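Local coordinates for petrobactin-binding protein YclQ (Bacillus subtilis subsp. subtilis str. 168, PDB 3GFV) that binds iron-free and ferric petrobactin and the precursor 3,4-dihydroxybenzoic acid, serving as the solute-binding component of the YclNOPQ transporter that takes up ferric-petrobactin, at residues 121-126 with 133-138. Sequence-based numbering, arbitrary orientation.
Sequences LGVDTA and KSDAET
Leu-121 and Asp-135 meet where the loop that follows strand 118-120, an edge strand of a five-stranded parallel sheet in this periplasmic binding protein fold, runs over helix 128-142. The apolar part of the contact is small. The methyl CG2 of Thr-138, set anti to its own backbone nitrogen, meets Leu-121 CD2 at 4.1 Å; Ile-139 of the same helix also touches the leucine. One turn earlier in the helix, the leucine packs against a polar group: the Leu-121 and Asp-135 side chains run alongside one another, pointing opposite ways, with Leu-121 CB 4.0 Å from the carboxylate carbon Asp-135 CG.

Among the polar groups, Asp-135 OD2 faces the backbone and lies 3.0 Å from Leu-121 O. Both are acceptors, so this is a close approach and not a hydrogen bond; such crowding of two oxygens would tend to raise the pKa of the carboxylate, although its ionisation is not established. Beyond Gly-122, Ser-131 OG near the start of the helix hydrogen-bonds Asp-124 N, and within the loop an Asx turn joins Ala-126 N to Asp-124 OD1 at 2.8 Å. Loop and helix are bridged by a water that donates to Gly-122 O and to Asp-135 OD1, each 2.7 Å from the water oxygen.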
ATOM      1  N   LEU A 121     -11.650  -3.691  -0.998  1.00 19.68           N
ATOM      2  CA  LEU A 121     -10.716  -3.966   0.109  1.00 17.89           C
ATOM      3  C   LEU A 121      -9.552  -2.959   0.149  1.00 29.21           C
ATOM      4  O   LEU A 121      -8.381  -3.346   0.203  1.00 35.24           O
ATOM      5  CB  LEU A 121     -10.115  -5.368   0.011  1.00 18.75           C
ATOM      6  CG  LEU A 121     -11.112  -6.529   0.111  1.00 21.15           C
ATOM      7  CD1 LEU A 121     -10.387  -7.880   0.042  1.00 24.25           C
ATOM      8  CD2 LEU A 121     -11.967  -6.432   1.388  1.00 25.90           C
ATOM      9  N   GLY A 122      -9.847  -1.676   0.134  1.00 32.00           N
ATOM     10  CA  GLY A 122      -8.766  -0.711   0.332  1.00 25.70           C
ATOM     11  C   GLY A 122      -8.628  -0.267   1.770  1.00 25.59           C
ATOM     12  O   GLY A 122      -9.622  -0.130   2.472  1.00 26.62           O
ATOM     13  N   VAL A 123      -7.400   0.009   2.205  1.00 25.36           N
ATOM     14  CA  VAL A 123      -7.203   0.525   3.554  1.00 24.89           C
ATOM     15  C   VAL A 123      -7.798   1.922   3.686  1.00 26.98           C
ATOM     16  O   VAL A 123      -7.801   2.714   2.731  1.00 28.54           O
ATOM     17  CB  VAL A 123      -5.711   0.533   3.986  1.00 26.36           C
ATOM     18  CG1 VAL A 123      -5.185  -0.904   4.150  1.00 31.40           C
ATOM     19  CG2 VAL A 123      -4.857   1.341   2.998  1.00 31.34           C
ATOM     20  N   ASP A 124      -8.317   2.219   4.867  1.00 24.10           N
ATOM     21  CA  ASP A 124      -8.767   3.572   5.175  1.00 26.12           C
ATOM     22  C   ASP A 124      -7.627   4.198   5.974  1.00 22.72           C
ATOM     23  O   ASP A 124      -7.377   3.797   7.113  1.00 25.83           O
ATOM     24  CB  ASP A 124     -10.071   3.508   5.989  1.00 31.40           C
ATOM     25  CG  ASP A 124     -10.492   4.862   6.568  1.00 37.59           C
ATOM     26  OD1 ASP A 124      -9.763   5.876   6.399  1.00 35.17           O
ATOM     27  OD2 ASP A 124     -11.569   4.899   7.204  1.00 41.70           O
ATOM     28  N   THR A 125      -6.922   5.164   5.382  1.00 25.96           N
ATOM     29  CA  THR A 125      -5.710   5.664   6.040  1.00 27.07           C
ATOM     30  C   THR A 125      -6.031   6.488   7.280  1.00 28.53           C
ATOM     31  O   THR A 125      -5.140   6.830   8.057  1.00 32.46           O
ATOM     32  CB  THR A 125      -4.799   6.443   5.074  1.00 34.30           C
ATOM     33  OG1 THR A 125      -5.534   7.536   4.517  1.00 34.22           O
ATOM     34  CG2 THR A 125      -4.307   5.527   3.954  1.00 32.47           C
ATOM     35  N   ALA A 126      -7.298   6.807   7.485  1.00 30.28           N
ATOM     36  CA  ALA A 126      -7.678   7.476   8.721  1.00 38.49           C
ATOM     37  C   ALA A 126      -7.845   6.448   9.851  1.00 34.77           C
ATOM     38  O   ALA A 126      -7.887   6.799  11.035  1.00 35.90           O
ATOM     39  CB  ALA A 126      -8.959   8.277   8.519  1.00 45.41           C
ATOM     40  N   LYS A 133      -6.678  -4.936   9.226  1.00 23.10           N
ATOM     41  CA  LYS A 133      -7.094  -6.227   9.777  1.00 24.69           C
ATOM     42  C   LYS A 133      -8.421  -6.704   9.196  1.00 27.28           C
ATOM     43  O   LYS A 133      -8.595  -7.892   8.908  1.00 25.51           O
ATOM     44  CB  LYS A 133      -7.154  -6.166  11.292  1.00 24.19           C
ATOM     45  CG  LYS A 133      -5.769  -5.971  11.893  1.00 25.58           C
ATOM     46  CD  LYS A 133      -5.832  -5.927  13.414  1.00 38.89           C
ATOM     47  CE  LYS A 133      -4.467  -6.216  14.007  1.00 41.58           C
ATOM     48  NZ  LYS A 133      -4.501  -6.137  15.488  1.00 48.07           N
ATOM     49  N   SER A 134      -9.357  -5.783   9.011  1.00 24.44           N
ATOM     50  CA  SER A 134     -10.660  -6.179   8.491  1.00 27.62           C
ATOM     51  C   SER A 134     -10.532  -6.757   7.086  1.00 25.25           C
ATOM     52  O   SER A 134     -11.153  -7.762   6.760  1.00 26.62           O
ATOM     53  CB  SER A 134     -11.638  -5.011   8.529  1.00 31.76           C
ATOM     54  OG  SER A 134     -12.834  -5.359   7.869  1.00 41.86           O
ATOM     55  N   ASP A 135      -9.696  -6.138   6.261  1.00 22.91           N
ATOM     56  CA  ASP A 135      -9.510  -6.609   4.883  1.00 18.79           C
ATOM     57  C   ASP A 135      -8.928  -8.010   4.881  1.00 24.40           C
ATOM     58  O   ASP A 135      -9.420  -8.885   4.154  1.00 23.10           O
ATOM     59  CB  ASP A 135      -8.556  -5.687   4.115  1.00 18.86           C
ATOM     60  CG  ASP A 135      -9.198  -4.354   3.756  1.00 27.26           C
ATOM     61  OD1 ASP A 135     -10.420  -4.189   4.009  1.00 27.09           O
ATOM     62  OD2 ASP A 135      -8.472  -3.470   3.230  1.00 25.44           O
ATOM     63  N   ALA A 136      -7.856  -8.205   5.659  1.00 21.32           N
ATOM     64  CA  ALA A 136      -7.205  -9.513   5.752  1.00 27.39           C
ATOM     65  C   ALA A 136      -8.181 -10.572   6.259  1.00 29.21           C
ATOM     66  O   ALA A 136      -8.282 -11.679   5.714  1.00 23.83           O
ATOM     67  CB  ALA A 136      -5.953  -9.437   6.681  1.00 21.25           C
ATOM     68  N   GLU A 137      -8.900 -10.242   7.322  1.00 24.70           N
ATOM     69  CA  GLU A 137      -9.851 -11.196   7.900  1.00 27.77           C
ATOM     70  C   GLU A 137     -10.951 -11.593   6.924  1.00 30.22           C
ATOM     71  O   GLU A 137     -11.448 -12.740   6.955  1.00 26.08           O
ATOM     72  CB  GLU A 137     -10.442 -10.653   9.194  1.00 26.48           C
ATOM     73  CG  GLU A 137      -9.406 -10.571  10.294  1.00 26.87           C
ATOM     74  CD  GLU A 137      -9.911  -9.882  11.537  1.00 44.37           C
ATOM     75  OE1 GLU A 137     -10.949  -9.189  11.457  1.00 52.26           O
ATOM     76  OE2 GLU A 137      -9.262 -10.036  12.594  1.00 51.69           O
ATOM     77  N   THR A 138     -11.343 -10.646   6.079  1.00 28.70           N
ATOM     78  CA  THR A 138     -12.364 -10.913   5.052  1.00 29.01           C
ATOM     79  C   THR A 138     -11.846 -11.947   4.068  1.00 25.81           C
ATOM     80  O   THR A 138     -12.545 -12.898   3.711  1.00 24.54           O
ATOM     81  CB  THR A 138     -12.789  -9.604   4.324  1.00 25.76           C
ATOM     82  OG1 THR A 138     -13.690  -8.870   5.167  1.00 26.83           O
ATOM     83  CG2 THR A 138     -13.477  -9.899   2.986  1.00 24.08           C
TER
HETATM   84  O   HOH W   1     -11.325  -1.643   3.835  1.00 32.39           O